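Side-chain contacts in ATP-dependent Clp endopeptidase (Clostridium difficile, PDB 3FES), which probably unfolds proteins with ATP for a partner peptidase, its amino-terminal domain, the part crystallised, probably receiving substrates and adaptors: residues G94-K99 with I110-I115; I16-E21 with L40-E45; E63-D68 with L126-V131. All blocks are in the same frame, centred on the assembly; numbering follows the deposited sequence.

Contact 1. Residues G94-K99 with I110-I115; sequences GMFANK and ILLAII
Phe96, near the end of helix 84-99, lays one face of its ring on Leu112 of helix 107-117. CB leaves the helix toward the other segment, and with CG anti to the carbonyl carbon (chi1 -88°) the ring is carried across to the second helix. At its near end, CG and CD1 meet the CD2 methyl of Leu112, the closer approach being 3.9 Å from CD1 of Phe96 to CD2 of Leu112. On the other flank CD2 of Phe96 lies next to CB of the same leucine and, more loosely, 4.3 Å from CB of Ala113. Farther out, CE1 and CZ both pack against Leu112 CG, while CE2 of Phe96 reaches the backbone, 3.8 Å from CA of Ala113 and equally far from the carbonyl O of Leu112.

All six ring carbons are thus engaged by one short piece of helix. At the middle of the ring is a CH-pi contact: Leu112 CG stands 3.8 Å from the centroid of the Phe96 ring and only 3° off its normal. Ala113, which meets the ring obliquely through CA and CB, also packs against Ile89 and Leu92, so the same two helices also touch further back along helix 84-99. Leu112 for its part rests on Leu139 of helix 132-142.

Carbon meets carbon almost throughout, with no polar bond between the two segments; the pairing of these consecutive helices here therefore depends on dispersion and on the removal of apolar surface from water, with the CH-pi contact adding a modest directional preference.

Contact 2. Residues I16-E21 with L40-E45; sequences IDLAFE and LLREEE
Arg42 of helix 33-43 reaches across to helix 10-25, where Glu21 takes its charge and Leu18 lies beneath its guanidinium. Both terminal nitrogens are directed at a single carboxylate oxygen. The details of the pairing hold for one of two Arg42 conformers. In it NH2 of Arg42 points almost straight at OE1 of Glu21 (163° at the hydrogen), but the modelled separation of 2.4 Å is very short and doubtful. From NH1 of Arg42 to the same OE1 of Glu21 the bond is weak, 3.1 Å long and bent to 124°. The carboxylate plane is turned 53° from that of the guanidinium, unlike a coplanar, two-oxygen salt bridge.

NH1 has a further acceptor in Ser22 OG, which is also hydrogen-bonded to the carbonyl O of Leu18; the serine thus links the arginine to the backbone of helix 10-25. After an extended chi2, a bend at chi3 brings the guanidinium over Leu18, whose CD2 methyl covers one face toward the rim, 3.5 Å from Arg42 NH2. The other methyl of Leu18, CD1, slips between the helices to lie 3.6 Å from the backbone N of Glu43 and 4.0 Å from Glu43 CB.

Glu43 turns its carboxylate away from Leu18, and its OE1 accepts a hydrogen bond from the backbone N of Gly46. Glu44 breaks the helix with positive phi, and Glu45 OE1 forms a salt bridge with Arg11 on helix 10-25. A leucine packed under an arginine-glutamate salt bridge joins the first two helices of the all-helical Clp amino-terminal domain, whose family sequence motif occurs twice in the chain.

Contact 3. Residues E63-D68 with L126-V131; sequences EGKIVD and LNYAGV
The ammonium group of Lys65, on helix 59-70, sits over one face of the Tyr128 ring on helix 120-129. Its NZ lies 3.9 Å from the centroid of the Tyr128 ring and 23° off the normal, a cation-pi contact displaced toward the CE2-CZ side; CE2 and CZ of Tyr128 are both 3.7 Å from NZ of Lys65. CE of the lysine follows at 4.1 Å from both CD2 and CE2 of Tyr128.

The lysine is not extended. Successive bends at chi2 and chi3 curl its chain along its own helix toward the next turn before a final straight step to NZ. That curl also brings NZ of Lys65 within 3.5 Å of OD2 of Asp68, one turn on, in a salt bridge, so the ammonium is shared between a carboxylate and an aromatic face. Tyr128 meets it with CG anti to the backbone N (chi1 -177°), a setting that swings the ring out toward helix 59-70, and the two side chains cross at about a right angle.

Just beyond Tyr128, helix 120-129 stops in a Schellman motif at Gly130, and Val131 takes the N-cap position of helix 132-142. The lysine-tyrosine contact bridges two helices at the surface, while Tyr61 of helix 59-70 touches both Tyr128 and Ala129, and Ile66 packs inward on Glu34 and Leu38 of helix 33-43.

Overall arrangement
Contacts 1 and 2 meet in the core: Leu40, two residues before Arg42 on helix 33-43, inserts CD1 against helix 107-117, 3.7 Å from Ile114 CD1, and CD1 of Ile16 lies 4.1 Å from CD1 of Ile110. Their centres are about 17 Å apart. Contact 3 is more peripheral, about 22 Å from contact 1 centre to centre and on the opposite side of the chain's centre; it touches neither of the others. It joins the two family sequence ranges, whereas contacts 1 and 2 each stay within one. A bound magnesium ion lies about 6 Å from the Glu43 side chain and about 12 Å from that of Leu112.

Contact 1. Residues G94-K99 with I110-I115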
loop_
_atom_site.group_PDB
_atom_site.type_symbol
_atom_site.label_atom_id
_atom_site.label_comp_id
_atom_site.label_asym_id
_atom_site.label_seq_id
_atom_site.Cartn_x
_atom_site.Cartn_y
_atom_site.Cartn_z
ATOM N N GLY A 94 10.424 -0.180 -7.082
ATOM C CA GLY A 94 11.561 -0.747 -7.834
ATOM C C GLY A 94 12.853 0.045 -7.645
ATOM O O GLY A 94 13.961 -0.519 -7.498
HETATM N N MSE A 95 12.739 1.374 -7.685
HETATM C CA MSE A 95 13.869 2.222 -7.407
HETATM C C MSE A 95 14.490 1.964 -6.038
HETATM O O MSE A 95 15.717 1.938 -5.930
HETATM C CB MSE A 95 13.472 3.697 -7.574
HETATM C CG MSE A 95 12.999 3.880 -8.990
HETATM SE SE MSE A 95 12.308 5.713 -9.353
HETATM C CE MSE A 95 12.429 5.564 -11.303
ATOM N N PHE A 96 13.667 1.773 -5.019
ATOM C CA PHE A 96 14.183 1.505 -3.666
ATOM C C PHE A 96 14.901 0.139 -3.618
ATOM O O PHE A 96 16.028 0.008 -3.067
ATOM C CB PHE A 96 13.044 1.502 -2.649
ATOM C CG PHE A 96 12.737 2.846 -2.080
ATOM C CD1 PHE A 96 13.701 3.521 -1.306
ATOM C CD2 PHE A 96 11.478 3.416 -2.250
ATOM C CE1 PHE A 96 13.414 4.778 -0.757
ATOM C CE2 PHE A 96 11.175 4.679 -1.727
ATOM C CZ PHE A 96 12.124 5.355 -0.974
ATOM N N ALA A 97 14.283 -0.874 -4.233
ATOM C CA ALA A 97 14.909 -2.203 -4.246
ATOM C C ALA A 97 16.247 -2.181 -4.987
ATOM O O ALA A 97 17.212 -2.842 -4.564
ATOM C CB ALA A 97 13.990 -3.219 -4.913
ATOM N N ASN A 98 16.320 -1.424 -6.082
ATOM C CA ASN A 98 17.581 -1.295 -6.811
ATOM C C ASN A 98 18.648 -0.493 -6.068
ATOM O O ASN A 98 19.835 -0.821 -6.167
ATOM C CB ASN A 98 17.364 -0.777 -8.237
ATOM C CG ASN A 98 16.745 -1.833 -9.137
ATOM O OD1 ASN A 98 15.749 -1.576 -9.810
ATOM N ND2 ASN A 98 17.323 -3.034 -9.143
ATOM N N LYS A 99 18.218 0.528 -5.333
ATOM C CA LYS A 99 19.103 1.301 -4.470
ATOM C C LYS A 99 19.684 0.407 -3.385
ATOM O O LYS A 99 20.880 0.483 -3.091
ATOM C CB LYS A 99 18.396 2.514 -3.849
ATOM C CG LYS A 99 18.402 3.719 -4.788
ATOM C CD LYS A 99 17.886 5.040 -4.189
ATOM C CE LYS A 99 17.572 6.015 -5.339
ATOM N NZ LYS A 99 17.351 7.424 -4.896
ATOM N N ILE A 110 7.148 -1.360 -1.320
ATOM C CA ILE A 110 5.916 -0.658 -1.689
ATOM C C ILE A 110 5.518 0.304 -0.571
ATOM O O ILE A 110 5.201 1.435 -0.839
ATOM C CB ILE A 110 4.795 -1.628 -2.045
ATOM C CG1 ILE A 110 5.277 -2.526 -3.207
ATOM C CG2 ILE A 110 3.476 -0.843 -2.421
ATOM C CD1 ILE A 110 4.233 -3.630 -3.624
ATOM N N LEU A 111 5.585 -0.136 0.678
ATOM C CA LEU A 111 5.219 0.776 1.775
ATOM C C LEU A 111 6.239 1.933 1.885
ATOM O O LEU A 111 5.862 3.086 2.113
ATOM C CB LEU A 111 5.073 -0.021 3.110
ATOM C CG LEU A 111 4.601 0.844 4.308
ATOM C CD1 LEU A 111 3.278 1.563 4.025
ATOM C CD2 LEU A 111 4.492 -0.070 5.593
ATOM N N LEU A 112 7.526 1.641 1.697
ATOM C CA LEU A 112 8.552 2.707 1.658
ATOM C C LEU A 112 8.189 3.792 0.615
ATOM O O LEU A 112 8.341 5.013 0.819
ATOM C CB LEU A 112 9.875 2.096 1.231
ATOM C CG LEU A 112 11.225 2.605 1.700
ATOM C CD1 LEU A 112 11.191 3.115 3.137
ATOM C CD2 LEU A 112 12.131 1.371 1.595
ATOM N N ALA A 113 7.759 3.299 -0.536
ATOM C CA ALA A 113 7.409 4.163 -1.666
ATOM C C ALA A 113 6.158 4.993 -1.402
ATOM O O ALA A 113 6.118 6.181 -1.772
ATOM C CB ALA A 113 7.194 3.252 -2.917
ATOM N N ILE A 114 5.148 4.384 -0.762
ATOM C CA ILE A 114 3.938 5.125 -0.362
ATOM C C ILE A 114 4.368 6.301 0.499
ATOM O O ILE A 114 4.007 7.454 0.236
ATOM C CB ILE A 114 2.928 4.233 0.408
ATOM C CG1 ILE A 114 2.229 3.269 -0.579
ATOM C CG2 ILE A 114 1.811 5.097 1.050
ATOM C CD1 ILE A 114 1.332 2.230 0.136
ATOM N N ILE A 115 5.153 6.009 1.520
ATOM C CA ILE A 115 5.623 7.069 2.465
ATOM C C ILE A 115 6.456 8.158 1.785
ATOM O O ILE A 115 6.224 9.380 1.985
ATOM C CB ILE A 115 6.364 6.435 3.643
ATOM C CG1 ILE A 115 5.365 5.620 4.462
ATOM C CG2 ILE A 115 7.064 7.530 4.564
ATOM C CD1 ILE A 115 6.018 4.677 5.507
#

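Contact 2. Residues I16-E21 with L40-E45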
loop_
_atom_site.group_PDB
_atom_site.type_symbol
_atom_site.label_atom_id
_atom_site.label_comp_id
_atom_site.label_asym_id
_atom_site.label_seq_id
_atom_site.Cartn_x
_atom_site.Cartn_y
_atom_site.Cartn_z
ATOM N N ILE A 16 -0.890 -6.239 -4.155
ATOM C CA ILE A 16 -1.441 -5.480 -5.293
ATOM C C ILE A 16 -2.791 -6.069 -5.777
ATOM O O ILE A 16 -3.744 -5.332 -5.993
ATOM C CB ILE A 16 -0.413 -5.379 -6.455
ATOM C CG1 ILE A 16 0.867 -4.631 -5.968
ATOM C CG2 ILE A 16 -1.072 -4.756 -7.713
ATOM C CD1 ILE A 16 2.131 -4.777 -6.907
ATOM N N ASP A 17 -2.892 -7.397 -5.910
ATOM C CA ASP A 17 -4.183 -8.025 -6.244
ATOM C C ASP A 17 -5.253 -7.647 -5.218
ATOM O O ASP A 17 -6.405 -7.374 -5.571
ATOM C CB ASP A 17 -4.086 -9.577 -6.266
ATOM C CG ASP A 17 -3.137 -10.104 -7.332
ATOM O OD1 ASP A 17 -2.837 -9.367 -8.309
ATOM O OD2 ASP A 17 -2.704 -11.282 -7.183
ATOM N N LEU A 18 -4.874 -7.625 -3.942
ATOM C CA LEU A 18 -5.836 -7.282 -2.887
ATOM C C LEU A 18 -6.250 -5.813 -2.965
ATOM O O LEU A 18 -7.387 -5.463 -2.600
ATOM C CB LEU A 18 -5.309 -7.637 -1.480
ATOM C CG LEU A 18 -5.262 -9.151 -1.175
ATOM C CD1 LEU A 18 -4.352 -9.383 0.021
ATOM C CD2 LEU A 18 -6.649 -9.705 -0.882
ATOM N N ALA A 19 -5.337 -4.975 -3.462
ATOM C CA ALA A 19 -5.628 -3.542 -3.630
ATOM C C ALA A 19 -6.743 -3.389 -4.675
ATOM O O ALA A 19 -7.731 -2.641 -4.470
ATOM C CB ALA A 19 -4.401 -2.826 -4.047
ATOM N N PHE A 20 -6.595 -4.123 -5.784
ATOM C CA PHE A 20 -7.609 -4.132 -6.825
ATOM C C PHE A 20 -8.946 -4.699 -6.328
ATOM O O PHE A 20 -10.027 -4.183 -6.687
ATOM C CB PHE A 20 -7.117 -4.949 -8.019
ATOM C CG PHE A 20 -6.233 -4.167 -8.986
ATOM C CD1 PHE A 20 -4.880 -3.980 -8.733
ATOM C CD2 PHE A 20 -6.761 -3.660 -10.173
ATOM C CE1 PHE A 20 -4.060 -3.302 -9.642
ATOM C CE2 PHE A 20 -5.957 -2.969 -11.078
ATOM C CZ PHE A 20 -4.596 -2.768 -10.794
ATOM N N GLU A 21 -8.873 -5.793 -5.555
ATOM C CA GLU A 21 -10.081 -6.433 -5.018
ATOM C C GLU A 21 -10.799 -5.499 -4.060
ATOM O O GLU A 21 -12.034 -5.426 -4.080
ATOM C CB GLU A 21 -9.719 -7.738 -4.309
ATOM C CG GLU A 21 -10.899 -8.526 -3.740
ATOM C CD GLU A 21 -10.414 -9.627 -2.779
ATOM O OE1 GLU A 21 -10.544 -9.471 -1.546
ATOM O OE2 GLU A 21 -9.853 -10.629 -3.251
ATOM N N LEU A 40 -1.783 -4.000 1.192
ATOM C CA LEU A 40 -0.615 -4.381 1.999
ATOM C C LEU A 40 -1.033 -4.933 3.362
ATOM O O LEU A 40 -0.464 -5.926 3.817
ATOM C CB LEU A 40 0.381 -3.215 2.175
ATOM C CG LEU A 40 1.076 -2.702 0.872
ATOM C CD1 LEU A 40 1.696 -1.307 1.149
ATOM C CD2 LEU A 40 2.128 -3.761 0.415
ATOM N N LEU A 41 -2.006 -4.279 4.001
ATOM C CA LEU A 41 -2.504 -4.755 5.301
ATOM C C LEU A 41 -3.191 -6.108 5.163
ATOM O O LEU A 41 -2.905 -7.056 5.922
ATOM C CB LEU A 41 -3.441 -3.726 5.948
ATOM C CG LEU A 41 -3.815 -4.080 7.412
ATOM C CD1 LEU A 41 -2.630 -4.570 8.269
ATOM C CD2 LEU A 41 -4.414 -2.889 8.074
ATOM N N ARG A 42 -4.082 -6.203 4.191
ATOM C CA ARG A 42 -4.845 -7.427 3.975
ATOM C C ARG A 42 -3.947 -8.615 3.629
ATOM O O ARG A 42 -4.312 -9.768 3.892
ATOM C CB ARG A 42 -5.892 -7.201 2.883
ATOM C CG ARG A 42 -7.074 -6.351 3.336
ATOM C CD ARG A 42 -8.101 -6.191 2.216
ATOM N NE ARG A 42 -8.738 -7.479 1.948
ATOM C CZ ARG A 42 -9.207 -7.866 0.771
ATOM N NH1 ARG A 42 -9.125 -7.059 -0.308
ATOM N NH2 ARG A 42 -9.762 -9.081 0.681
ATOM N N GLU A 43 -2.778 -8.342 3.041
ATOM C CA GLU A 43 -1.869 -9.419 2.639
ATOM C C GLU A 43 -1.355 -10.205 3.862
ATOM O O GLU A 43 -1.040 -11.388 3.744
ATOM C CB GLU A 43 -0.761 -8.922 1.701
ATOM C CG GLU A 43 0.192 -10.033 1.198
ATOM C CD GLU A 43 1.301 -10.387 2.193
ATOM O OE1 GLU A 43 1.745 -9.491 2.947
ATOM O OE2 GLU A 43 1.747 -11.559 2.204
ATOM N N GLU A 44 -1.330 -9.548 5.023
ATOM C CA GLU A 44 -1.129 -10.184 6.343
ATOM C C GLU A 44 0.295 -10.641 6.691
ATOM O O GLU A 44 0.774 -10.359 7.796
ATOM C CB GLU A 44 -2.112 -11.338 6.599
ATOM C CG GLU A 44 -3.526 -10.891 6.940
ATOM C CD GLU A 44 -4.437 -12.039 7.375
ATOM O OE1 GLU A 44 -5.648 -11.968 7.092
ATOM O OE2 GLU A 44 -3.956 -13.012 7.998
ATOM N N GLU A 45 0.953 -11.347 5.779
ATOM C CA GLU A 45 2.236 -12.010 6.065
ATOM C C GLU A 45 3.497 -11.145 5.926
ATOM O O GLU A 45 4.501 -11.385 6.598
ATOM C CB GLU A 45 2.388 -13.208 5.139
ATOM C CG GLU A 45 1.299 -14.238 5.302
ATOM C CD GLU A 45 1.578 -15.484 4.496
ATOM O OE1 GLU A 45 2.266 -15.409 3.444
ATOM O OE2 GLU A 45 1.118 -16.555 4.911
#

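Contact 3. Residues E63-D68 with L126-V131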
loop_
_atom_site.group_PDB
_atom_site.type_symbol
_atom_site.label_atom_id
_atom_site.label_comp_id
_atom_site.label_asym_id
_atom_site.label_seq_id
_atom_site.Cartn_x
_atom_site.Cartn_y
_atom_site.Cartn_z
ATOM N N GLU A 63 -10.439 0.666 5.792
ATOM C CA GLU A 63 -11.663 0.668 5.001
ATOM C C GLU A 63 -12.657 1.748 5.384
ATOM O O GLU A 63 -13.167 2.449 4.510
ATOM C CB GLU A 63 -12.356 -0.663 5.099
ATOM C CG GLU A 63 -12.160 -1.510 3.914
ATOM C CD GLU A 63 -13.036 -2.727 3.952
ATOM O OE1 GLU A 63 -13.625 -3.047 2.895
ATOM O OE2 GLU A 63 -13.138 -3.360 5.040
ATOM N N GLY A 64 -12.940 1.880 6.680
ATOM C CA GLY A 64 -13.847 2.930 7.166
ATOM C C GLY A 64 -13.379 4.322 6.773
ATOM O O GLY A 64 -14.179 5.150 6.323
ATOM N N LYS A 65 -12.078 4.584 6.947
ATOM C CA LYS A 65 -11.497 5.888 6.603
ATOM C C LYS A 65 -11.557 6.168 5.104
ATOM O O LYS A 65 -11.800 7.305 4.683
ATOM C CB LYS A 65 -10.049 6.004 7.097
ATOM C CG LYS A 65 -9.881 6.157 8.622
ATOM C CD LYS A 65 -10.721 7.299 9.243
ATOM C CE LYS A 65 -10.536 8.631 8.492
ATOM N NZ LYS A 65 -11.410 9.715 9.031
ATOM N N ILE A 66 -11.357 5.123 4.309
ATOM C CA ILE A 66 -11.429 5.245 2.869
ATOM C C ILE A 66 -12.851 5.629 2.479
ATOM O O ILE A 66 -13.044 6.583 1.730
ATOM C CB ILE A 66 -10.989 3.947 2.165
ATOM C CG1 ILE A 66 -9.475 3.761 2.320
ATOM C CG2 ILE A 66 -11.371 3.983 0.667
ATOM C CD1 ILE A 66 -8.987 2.351 1.790
ATOM N N VAL A 67 -13.832 4.905 3.024
ATOM C CA VAL A 67 -15.247 5.230 2.797
ATOM C C VAL A 67 -15.613 6.648 3.279
ATOM O O VAL A 67 -16.260 7.399 2.541
ATOM C CB VAL A 67 -16.203 4.134 3.334
ATOM C CG1 VAL A 67 -17.726 4.570 3.195
ATOM C CG2 VAL A 67 -15.966 2.830 2.577
ATOM N N ASP A 68 -15.150 7.041 4.467
ATOM C CA ASP A 68 -15.399 8.404 4.972
ATOM C C ASP A 68 -14.964 9.451 3.960
ATOM O O ASP A 68 -15.593 10.496 3.831
ATOM C CB ASP A 68 -14.614 8.694 6.268
ATOM C CG ASP A 68 -15.115 7.915 7.467
ATOM O OD1 ASP A 68 -16.277 7.411 7.449
ATOM O OD2 ASP A 68 -14.316 7.809 8.440
ATOM N N LEU A 126 -2.506 8.051 7.051
ATOM C CA LEU A 126 -1.403 7.915 8.023
ATOM C C LEU A 126 -1.272 9.197 8.877
ATOM O O LEU A 126 -1.102 9.140 10.102
ATOM C CB LEU A 126 -0.087 7.632 7.322
ATOM C CG LEU A 126 -0.089 6.293 6.566
ATOM C CD1 LEU A 126 1.155 6.241 5.701
ATOM C CD2 LEU A 126 -0.085 5.159 7.561
ATOM N N ASN A 127 -1.353 10.339 8.217
ATOM C CA ASN A 127 -1.232 11.613 8.925
ATOM C C ASN A 127 -2.370 11.842 9.905
ATOM O O ASN A 127 -2.155 12.320 11.032
ATOM C CB ASN A 127 -1.191 12.769 7.917
ATOM C CG ASN A 127 0.081 12.764 7.088
ATOM O OD1 ASN A 127 1.057 12.130 7.454
ATOM N ND2 ASN A 127 0.066 13.462 5.957
ATOM N N TYR A 128 -3.587 11.525 9.464
ATOM C CA TYR A 128 -4.803 11.700 10.284
ATOM C C TYR A 128 -4.692 10.875 11.563
ATOM O O TYR A 128 -5.010 11.355 12.680
ATOM C CB TYR A 128 -6.050 11.279 9.463
ATOM C CG TYR A 128 -7.357 11.496 10.192
ATOM C CD1 TYR A 128 -8.063 12.698 10.057
ATOM C CD2 TYR A 128 -7.889 10.498 11.026
ATOM C CE1 TYR A 128 -9.269 12.911 10.742
ATOM C CE2 TYR A 128 -9.091 10.702 11.719
ATOM C CZ TYR A 128 -9.765 11.905 11.565
ATOM O OH TYR A 128 -10.942 12.099 12.231
ATOM N N ALA A 129 -4.213 9.638 11.402
ATOM C CA ALA A 129 -3.977 8.736 12.526
ATOM C C ALA A 129 -2.769 9.148 13.382
ATOM O O ALA A 129 -2.583 8.615 14.451
ATOM C CB ALA A 129 -3.797 7.275 12.020
ATOM N N GLY A 130 -1.951 10.072 12.890
ATOM C CA GLY A 130 -0.790 10.558 13.638
ATOM C C GLY A 130 0.392 9.594 13.651
ATOM O O GLY A 130 1.268 9.700 14.514
ATOM N N VAL A 131 0.437 8.665 12.704
ATOM C CA VAL A 131 1.487 7.668 12.696
ATOM C C VAL A 131 2.350 7.627 11.452
ATOM O O VAL A 131 2.946 6.583 11.167
ATOM C CB VAL A 131 0.918 6.247 12.920
ATOM C CG1 VAL A 131 0.362 6.127 14.347
ATOM C CG2 VAL A 131 -0.090 5.887 11.852
#